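Local coordinates for Baccell_00875 (Bacteroides cellulosilyticus DSM 14838, PDB 5NO8), which probably acts as a polysaccharide lyase that removes L-rhamnose caps next to glucuronic acid on complex plant arabinogalactan proteins, at residues P573-E576 against A577-G580; H612-S615 against T616-G619; Y540-S543 against I544-A548. All blocks are in the same frame, centred on the assembly; numbering follows the deposited sequence.

Interaction 1. Residues P573-E576 against A577-G580; sequences PVLE and AFNG
The carbonyl oxygen L575 O is gripped twice where helix 562-576 ends and runs into a type I beta turn from E576 to N579. F578 N donates to L575 O over 3.3 Å. A water also gives L575 O a hydrogen at 2.9 Å, and the same water donates to N579 OD1 at 2.7 Å, tying the asparagine amide back to the last helical turn. F578 has its CG anti to the carbonyl carbon (chi1 -74°), and this turns the ring back toward the helix end, with L575 O lying at its edge, near the ring plane. F578 CD2 comes to 3.3 Å from V574 O, and the ring also meets H164, Q542 and V545. With an alanine here, these three neighbours would probably be left facing a gap, and the V574 and L575 carbonyl oxygens would lose the ring that lies beside them. Beyond this turn, E576 OE1 forms a salt bridge with R637 and OE2 a hydrogen bond with Y634. A577 N makes a weak bond to P573 O, the last of the helical i-to-i+4 kind. The turn itself is closed by N579 N, which donates to E576 O at 3.1 Å with an N-H...O angle of 159°.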
ATOM      1  N   PRO A 573     -16.264   2.804   4.107  1.00 21.94           N
ATOM      2  CA  PRO A 573     -15.994   1.366   3.909  1.00 21.80           C
ATOM      3  C   PRO A 573     -15.251   1.050   2.611  1.00 19.53           C
ATOM      4  O   PRO A 573     -14.453   0.096   2.561  1.00 19.95           O
ATOM      5  CB  PRO A 573     -17.391   0.733   3.909  1.00 23.66           C
ATOM      6  CG  PRO A 573     -18.257   1.727   4.613  1.00 24.27           C
ATOM      7  CD  PRO A 573     -17.719   3.048   4.166  1.00 23.55           C
ATOM      8  N   VAL A 574     -15.498   1.839   1.578  1.00 18.69           N
ATOM      9  CA  VAL A 574     -14.799   1.733   0.323  1.00 18.99           C
ATOM     10  C   VAL A 574     -13.312   2.110   0.487  1.00 18.96           C
ATOM     11  O   VAL A 574     -12.421   1.435  -0.063  1.00 17.70           O
ATOM     12  CB  VAL A 574     -15.547   2.544  -0.771  1.00 20.04           C
ATOM     13  CG1 VAL A 574     -14.755   2.654  -2.040  1.00 20.91           C
ATOM     14  CG2 VAL A 574     -16.907   1.900  -1.042  1.00 21.90           C
ATOM     15  N   LEU A 575     -13.032   3.136   1.290  1.00 17.25           N
ATOM     16  CA  LEU A 575     -11.644   3.490   1.576  1.00 17.26           C
ATOM     17  C   LEU A 575     -10.947   2.447   2.438  1.00 16.81           C
ATOM     18  O   LEU A 575      -9.764   2.106   2.197  1.00 17.16           O
ATOM     19  CB  LEU A 575     -11.561   4.841   2.289  1.00 18.14           C
ATOM     20  CG  LEU A 575     -10.148   5.298   2.633  1.00 17.95           C
ATOM     21  CD1 LEU A 575      -9.315   5.383   1.392  1.00 17.96           C
ATOM     22  CD2 LEU A 575     -10.168   6.652   3.310  1.00 19.43           C
ATOM     23  N   GLU A 576     -11.654   1.943   3.436  1.00 16.80           N
ATOM     24  CA  GLU A 576     -11.083   0.959   4.351  1.00 17.67           C
ATOM     25  C   GLU A 576     -10.777  -0.364   3.685  1.00 17.67           C
ATOM     26  O   GLU A 576      -9.883  -1.085   4.142  1.00 16.73           O
ATOM     27  CB  GLU A 576     -11.971   0.737   5.583  1.00 19.43           C
ATOM     28  CG  GLU A 576     -12.055   1.993   6.444  1.00 21.61           C
ATOM     29  CD  GLU A 576     -12.784   1.785   7.746  1.00 24.09           C
ATOM     30  OE1 GLU A 576     -12.618   0.706   8.361  1.00 28.33           O
ATOM     31  OE2 GLU A 576     -13.493   2.711   8.179  1.00 27.74           O
ATOM     32  N   ALA A 577     -11.465  -0.663   2.586  1.00 16.45           N
ATOM     33  CA  ALA A 577     -11.237  -1.920   1.866  1.00 15.89           C
ATOM     34  C   ALA A 577      -9.836  -2.029   1.229  1.00 15.41           C
ATOM     35  O   ALA A 577      -9.336  -3.139   0.992  1.00 15.22           O
ATOM     36  CB  ALA A 577     -12.321  -2.128   0.816  1.00 16.84           C
ATOM     37  N   PHE A 578      -9.200  -0.887   0.977  1.00 14.78           N
ATOM     38  CA  PHE A 578      -7.841  -0.856   0.433  1.00 14.30           C
ATOM     39  C   PHE A 578      -6.773  -1.362   1.407  1.00 14.10           C
ATOM     40  O   PHE A 578      -5.640  -1.608   0.972  1.00 13.93           O
ATOM     41  CB  PHE A 578      -7.451   0.575   0.044  1.00 15.38           C
ATOM     42  CG  PHE A 578      -8.113   1.090  -1.207  1.00 15.88           C
ATOM     43  CD1 PHE A 578      -7.516   0.882  -2.448  1.00 15.78           C
ATOM     44  CD2 PHE A 578      -9.282   1.829  -1.139  1.00 17.39           C
ATOM     45  CE1 PHE A 578      -8.098   1.397  -3.600  1.00 17.13           C
ATOM     46  CE2 PHE A 578      -9.867   2.364  -2.301  1.00 16.58           C
ATOM     47  CZ  PHE A 578      -9.289   2.115  -3.522  1.00 16.49           C
ATOM     48  N   ASN A 579      -7.118  -1.468   2.686  1.00 14.67           N
ATOM     49  CA  ASN A 579      -6.144  -1.650   3.768  1.00 15.85           C
ATOM     50  C   ASN A 579      -6.296  -3.003   4.436  1.00 15.75           C
ATOM     51  O   ASN A 579      -7.410  -3.418   4.831  1.00 15.54           O
ATOM     52  CB  ASN A 579      -6.361  -0.624   4.873  1.00 16.75           C
ATOM     53  CG  ASN A 579      -5.992   0.779   4.471  1.00 18.04           C
ATOM     54  OD1 ASN A 579      -5.767   1.093   3.312  1.00 17.74           O
ATOM     55  ND2 ASN A 579      -5.965   1.652   5.454  1.00 20.23           N
ATOM     56  N   GLY A 580      -5.159  -3.657   4.668  1.00 14.27           N
ATOM     57  CA  GLY A 580      -5.155  -4.910   5.388  1.00 14.62           C
ATOM     58  C   GLY A 580      -4.867  -4.721   6.872  1.00 14.70           C
ATOM     59  O   GLY A 580      -4.663  -3.582   7.348  1.00 14.91           O
TER
HETATM   60  O   HOH W   1      -7.071   3.266   2.404  1.00 17.60           O

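Interaction 2. Residues H612-S615 against T616-G619; sequences HYWS and TITG
A local helix-start contact joins Y613, W614 and S615 to T616, I617 and T618, where a type I beta turn from H612 to S615 leads straight into helix 615-629. Two donors of one residue hold Y613 O: T616 N at 3.0 Å, and T616 OG1 at 2.7 Å, nearly along the C=O axis. The second bond exists because OG1 sits between the backbone N and the carbonyl carbon (chi1 63°), turned back on the preceding turn. I617 N then reaches W614 O at 2.9 Å, and T618 N makes a weak bond to S615 O. H612 O is likewise shared, by S615 N and S615 OG, which arrive from opposite faces of its plane; S615 OG also bonds N645. All the touching residues are buried, so these doubled bonds satisfy polar atoms inside the fold. Over the centre of the W614 indole stands Y613 CE1, 3.2 Å above the plane, while Y613 OH is bonded to D679. W682 meets W614 as well, and a bound glycerol, probably from crystallisation, lies near this indole. On the helical side, I617 CD1 comes in obliquely and touches W614 CE3 at 3.6 Å.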
ATOM      1  N   HIS A 612       3.715   2.921   0.477  1.00 15.78           N
ATOM      2  CA  HIS A 612       3.918   4.078  -0.315  1.00 14.75           C
ATOM      3  C   HIS A 612       3.290   5.223   0.457  1.00 13.88           C
ATOM      4  O   HIS A 612       2.219   5.101   0.993  1.00 14.55           O
ATOM      5  CB  HIS A 612       3.259   3.956  -1.667  1.00 15.10           C
ATOM      6  CG  HIS A 612       3.491   5.145  -2.523  1.00 15.86           C
ATOM      7  ND1 HIS A 612       2.567   6.155  -2.647  1.00 15.67           N
ATOM      8  CD2 HIS A 612       4.584   5.542  -3.216  1.00 16.58           C
ATOM      9  CE1 HIS A 612       3.061   7.091  -3.438  1.00 16.10           C
ATOM     10  NE2 HIS A 612       4.279   6.736  -3.799  1.00 16.72           N
ATOM     11  N   TYR A 613       3.940   6.366   0.422  1.00 14.48           N
ATOM     12  CA  TYR A 613       3.554   7.507   1.267  1.00 15.30           C
ATOM     13  C   TYR A 613       2.121   8.018   1.084  1.00 15.22           C
ATOM     14  O   TYR A 613       1.549   8.558   2.028  1.00 14.75           O
ATOM     15  CB  TYR A 613       4.541   8.647   1.088  1.00 15.28           C
ATOM     16  CG  TYR A 613       4.391   9.377  -0.206  1.00 16.48           C
ATOM     17  CD1 TYR A 613       3.536  10.462  -0.294  1.00 17.13           C
ATOM     18  CD2 TYR A 613       5.112   9.021  -1.321  1.00 17.13           C
ATOM     19  CE1 TYR A 613       3.406  11.176  -1.448  1.00 18.29           C
ATOM     20  CE2 TYR A 613       4.974   9.732  -2.504  1.00 18.35           C
ATOM     21  CZ  TYR A 613       4.091  10.795  -2.556  1.00 18.16           C
ATOM     22  OH  TYR A 613       3.925  11.558  -3.691  1.00 20.67           O
ATOM     23  N   TRP A 614       1.505   7.863  -0.103  1.00 14.96           N
ATOM     24  CA  TRP A 614       0.094   8.290  -0.192  1.00 15.04           C
ATOM     25  C   TRP A 614      -0.863   7.443   0.647  1.00 13.91           C
ATOM     26  O   TRP A 614      -1.993   7.860   0.913  1.00 14.28           O
ATOM     27  CB  TRP A 614      -0.417   8.416  -1.614  1.00 15.75           C
ATOM     28  CG  TRP A 614       0.069   9.567  -2.423  1.00 16.50           C
ATOM     29  CD1 TRP A 614       0.440   9.496  -3.707  1.00 17.74           C
ATOM     30  CD2 TRP A 614       0.185  10.967  -2.059  1.00 16.86           C
ATOM     31  NE1 TRP A 614       0.799  10.722  -4.180  1.00 18.49           N
ATOM     32  CE2 TRP A 614       0.651  11.644  -3.187  1.00 18.21           C
ATOM     33  CE3 TRP A 614      -0.015  11.695  -0.877  1.00 18.16           C
ATOM     34  CZ2 TRP A 614       0.916  13.028  -3.186  1.00 18.25           C
ATOM     35  CZ3 TRP A 614       0.251  13.053  -0.877  1.00 18.09           C
ATOM     36  CH2 TRP A 614       0.689  13.702  -2.012  1.00 18.10           C
ATOM     37  N   SER A 615      -0.423   6.284   1.146  1.00 13.59           N
ATOM     38  CA  SER A 615      -1.191   5.574   2.160  1.00 13.49           C
ATOM     39  C   SER A 615      -1.529   6.472   3.359  1.00 14.21           C
ATOM     40  O   SER A 615      -2.497   6.224   4.049  1.00 13.87           O
ATOM     41  CB  SER A 615      -0.467   4.324   2.689  1.00 14.25           C
ATOM     42  OG  SER A 615       0.758   4.642   3.385  1.00 13.75           O
ATOM     43  N   THR A 616      -0.715   7.494   3.609  1.00 13.75           N
ATOM     44  CA  THR A 616      -0.982   8.401   4.738  1.00 14.64           C
ATOM     45  C   THR A 616      -2.189   9.291   4.523  1.00 15.33           C
ATOM     46  O   THR A 616      -2.707   9.819   5.480  1.00 15.34           O
ATOM     47  CB  THR A 616       0.239   9.263   5.117  1.00 14.24           C
ATOM     48  OG1 THR A 616       0.613  10.136   4.060  1.00 13.66           O
ATOM     49  CG2 THR A 616       1.444   8.366   5.475  1.00 14.26           C
ATOM     50  N   ILE A 617      -2.685   9.415   3.289  1.00 14.31           N
ATOM     51  CA  ILE A 617      -3.912  10.187   3.095  1.00 15.70           C
ATOM     52  C   ILE A 617      -5.048   9.519   3.858  1.00 15.56           C
ATOM     53  O   ILE A 617      -5.900  10.188   4.428  1.00 15.74           O
ATOM     54  CB  ILE A 617      -4.328  10.300   1.605  1.00 16.10           C
ATOM     55  CG1 ILE A 617      -3.227  10.888   0.739  1.00 17.62           C
ATOM     56  CG2 ILE A 617      -5.559  11.206   1.494  1.00 16.65           C
ATOM     57  CD1 ILE A 617      -3.463  10.633  -0.731  1.00 19.92           C
ATOM     58  N   THR A 618      -5.068   8.174   3.886  1.00 15.50           N
ATOM     59  CA  THR A 618      -6.049   7.459   4.672  1.00 15.27           C
ATOM     60  C   THR A 618      -5.927   7.795   6.168  1.00 14.96           C
ATOM     61  O   THR A 618      -6.925   7.952   6.841  1.00 15.77           O
ATOM     62  CB  THR A 618      -5.953   5.949   4.419  1.00 16.09           C
ATOM     63  OG1 THR A 618      -6.246   5.722   3.036  1.00 16.48           O
ATOM     64  CG2 THR A 618      -6.928   5.156   5.266  1.00 15.99           C
ATOM     65  N   GLY A 619      -4.696   7.927   6.658  1.00 15.36           N
ATOM     66  CA  GLY A 619      -4.457   8.433   8.003  1.00 15.40           C
ATOM     67  C   GLY A 619      -5.089   9.807   8.199  1.00 15.28           C
ATOM     68  O   GLY A 619      -5.730  10.027   9.199  1.00 16.17           O
TER

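Interaction 3. Residues Y540-S543 against I544-A548; sequences YEQS and IVAPA
E541 and I544 meet across the first turn of helix 542-559, with E541 at the N-cap. The two side chains cross at about a right angle, and I544 CD1 rests on E541 CG at 3.8 Å. E541 O takes two backbone donors: I544 N at 3.1 Å and V545 N at 3.2 Å, the latter straighter, with an N-H...O angle of 171°. At the other end of the residue, E541 OE1 accepts from S543 N at 2.9 Å, a capping bond met from above the carboxylate plane. It forms because E541 CG lies between the backbone N and the carbonyl carbon (chi1 56°), bringing the carboxylate back over the helix start. The Y540 ring comes back to the helix, its CE1 obliquely against V545 CG2 at 3.9 Å. One residue further along than the V545 bond, A546 N bonds Q542 O at 2.8 Å. P547 has no N-H to give S543 O, so the helix kinks there, and P547 CG sits 3.2 Å from S543 O.

R593 holds two of these groups from the next shell, by a salt bridge to E541 OE1 and a hydrogen bond to Q542 OE1. A bound glycerol, probably from crystallisation, bonds E541 OE2 and S543 OG. The Y540 ring is backed by helix 155-161. Both ends of the buried Q542 amide are satisfied, for its bent side chain hands NE2 to two oxygens of the neighbouring helix start, W614 O and T618 OG1.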
ATOM      1  N   TYR A 540      -8.860   3.659 -10.988  1.00 25.38           N
ATOM      2  CA  TYR A 540      -9.503   3.636  -9.702  1.00 23.06           C
ATOM      3  C   TYR A 540      -8.390   3.345  -8.737  1.00 21.72           C
ATOM      4  O   TYR A 540      -7.599   2.462  -9.006  1.00 22.88           O
ATOM      5  CB  TYR A 540     -10.551   2.519  -9.667  1.00 23.07           C
ATOM      6  CG  TYR A 540     -11.204   2.330  -8.334  1.00 21.78           C
ATOM      7  CD1 TYR A 540     -12.228   3.172  -7.910  1.00 22.76           C
ATOM      8  CD2 TYR A 540     -10.787   1.308  -7.464  1.00 21.78           C
ATOM      9  CE1 TYR A 540     -12.817   3.021  -6.665  1.00 22.29           C
ATOM     10  CE2 TYR A 540     -11.386   1.136  -6.222  1.00 21.14           C
ATOM     11  CZ  TYR A 540     -12.391   2.003  -5.826  1.00 23.11           C
ATOM     12  OH  TYR A 540     -12.988   1.840  -4.600  1.00 22.91           O
ATOM     13  N   GLU A 541      -8.338   4.048  -7.613  1.00 21.17           N
ATOM     14  CA  GLU A 541      -7.266   3.810  -6.628  1.00 21.58           C
ATOM     15  C   GLU A 541      -7.496   4.557  -5.338  1.00 20.56           C
ATOM     16  O   GLU A 541      -8.346   5.453  -5.242  1.00 19.66           O
ATOM     17  CB  GLU A 541      -5.908   4.223  -7.200  1.00 23.44           C
ATOM     18  CG  GLU A 541      -5.862   5.676  -7.669  1.00 24.77           C
ATOM     19  CD  GLU A 541      -4.532   6.351  -7.365  1.00 27.85           C
ATOM     20  OE1 GLU A 541      -4.059   6.204  -6.198  1.00 28.77           O
ATOM     21  OE2 GLU A 541      -3.969   7.043  -8.254  1.00 25.89           O
ATOM     22  N   GLN A 542      -6.683   4.219  -4.343  1.00 19.21           N
ATOM     23  CA  GLN A 542      -6.790   4.836  -3.050  1.00 18.77           C
ATOM     24  C   GLN A 542      -6.559   6.348  -3.045  1.00 19.10           C
ATOM     25  O   GLN A 542      -7.176   7.048  -2.224  1.00 19.98           O
ATOM     26  CB  GLN A 542      -5.869   4.123  -2.051  1.00 18.83           C
ATOM     27  CG  GLN A 542      -5.792   4.776  -0.666  1.00 16.90           C
ATOM     28  CD  GLN A 542      -4.608   5.695  -0.522  1.00 17.33           C
ATOM     29  OE1 GLN A 542      -3.808   5.842  -1.429  1.00 16.43           O
ATOM     30  NE2 GLN A 542      -4.488   6.314   0.645  1.00 16.83           N
ATOM     31  N   SER A 543      -5.705   6.864  -3.921  1.00 20.29           N
ATOM     32  CA  SER A 543      -5.495   8.314  -3.959  1.00 22.30           C
ATOM     33  C   SER A 543      -6.463   9.068  -4.895  1.00 23.28           C
ATOM     34  O   SER A 543      -6.220  10.224  -5.221  1.00 24.41           O
ATOM     35  CB  SER A 543      -4.025   8.690  -4.200  1.00 23.37           C
ATOM     36  OG  SER A 543      -3.607   8.464  -5.535  1.00 27.09           O
ATOM     37  N   ILE A 544      -7.544   8.402  -5.314  1.00 23.15           N
ATOM     38  CA  ILE A 544      -8.797   9.081  -5.735  1.00 23.57           C
ATOM     39  C   ILE A 544      -9.829   9.053  -4.613  1.00 22.09           C
ATOM     40  O   ILE A 544     -10.398  10.080  -4.253  1.00 21.02           O
ATOM     41  CB  ILE A 544      -9.384   8.407  -7.002  1.00 24.54           C
ATOM     42  CG1 ILE A 544      -8.397   8.565  -8.157  1.00 25.57           C
ATOM     43  CG2 ILE A 544     -10.775   8.970  -7.330  1.00 25.73           C
ATOM     44  CD1 ILE A 544      -8.696   7.649  -9.331  1.00 27.28           C
ATOM     45  N   VAL A 545     -10.045   7.881  -4.020  1.00 21.65           N
ATOM     46  CA  VAL A 545     -11.057   7.709  -2.984  1.00 20.27           C
ATOM     47  C   VAL A 545     -10.684   8.493  -1.714  1.00 21.19           C
ATOM     48  O   VAL A 545     -11.513   9.217  -1.154  1.00 20.16           O
ATOM     49  CB  VAL A 545     -11.268   6.215  -2.634  1.00 20.99           C
ATOM     50  CG1 VAL A 545     -12.252   6.040  -1.476  1.00 20.34           C
ATOM     51  CG2 VAL A 545     -11.762   5.449  -3.864  1.00 21.88           C
ATOM     52  N   ALA A 546      -9.439   8.354  -1.266  1.00 20.12           N
ATOM     53  CA  ALA A 546      -9.065   8.989   0.009  1.00 20.40           C
ATOM     54  C   ALA A 546      -9.188  10.514  -0.062  1.00 19.72           C
ATOM     55  O   ALA A 546      -9.753  11.108   0.842  1.00 19.16           O
ATOM     56  CB  ALA A 546      -7.677   8.572   0.476  1.00 20.39           C
ATOM     57  N   PRO A 547      -8.668  11.139  -1.134  1.00 21.65           N
ATOM     58  CA  PRO A 547      -8.839  12.604  -1.239  1.00 22.75           C
ATOM     59  C   PRO A 547     -10.289  13.103  -1.279  1.00 23.13           C
ATOM     60  O   PRO A 547     -10.558  14.190  -0.755  1.00 21.39           O
ATOM     61  CB  PRO A 547      -8.169  12.924  -2.558  1.00 24.34           C
ATOM     62  CG  PRO A 547      -7.092  11.912  -2.661  1.00 24.17           C
ATOM     63  CD  PRO A 547      -7.728  10.651  -2.152  1.00 21.72           C
ATOM     64  N   ALA A 548     -11.194  12.331  -1.890  1.00 23.25           N
ATOM     65  CA  ALA A 548     -12.625  12.675  -1.876  1.00 23.46           C
ATOM     66  C   ALA A 548     -13.096  12.847  -0.453  1.00 22.31           C
ATOM     67  O   ALA A 548     -13.729  13.844  -0.105  1.00 22.66           O
ATOM     68  CB  ALA A 548     -13.469  11.591  -2.562  1.00 25.78           C
TER

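Overall arrangement
Along the chain the order is interaction 3, interaction 1, interaction 2, all within the helical part of the single chain. Interaction 3 starts helix 542-559, interaction 1 ends the next helix, 562-576, and interaction 2 starts helix 615-629. Their centres lie about 10 to 12 Å apart, so the three helix ends form one buried cluster. Residues 540-548 touch both other contacts: F578 CZ lies 3.6 Å from Y540 CE2, and I617 CG2 3.5 Å from A546 CB. L575 and N579 complete the ring of contacts by packing on T618. Glycerol, probably from crystallisation, was found near W614 and near E541, which may mark a pocket beside this cluster.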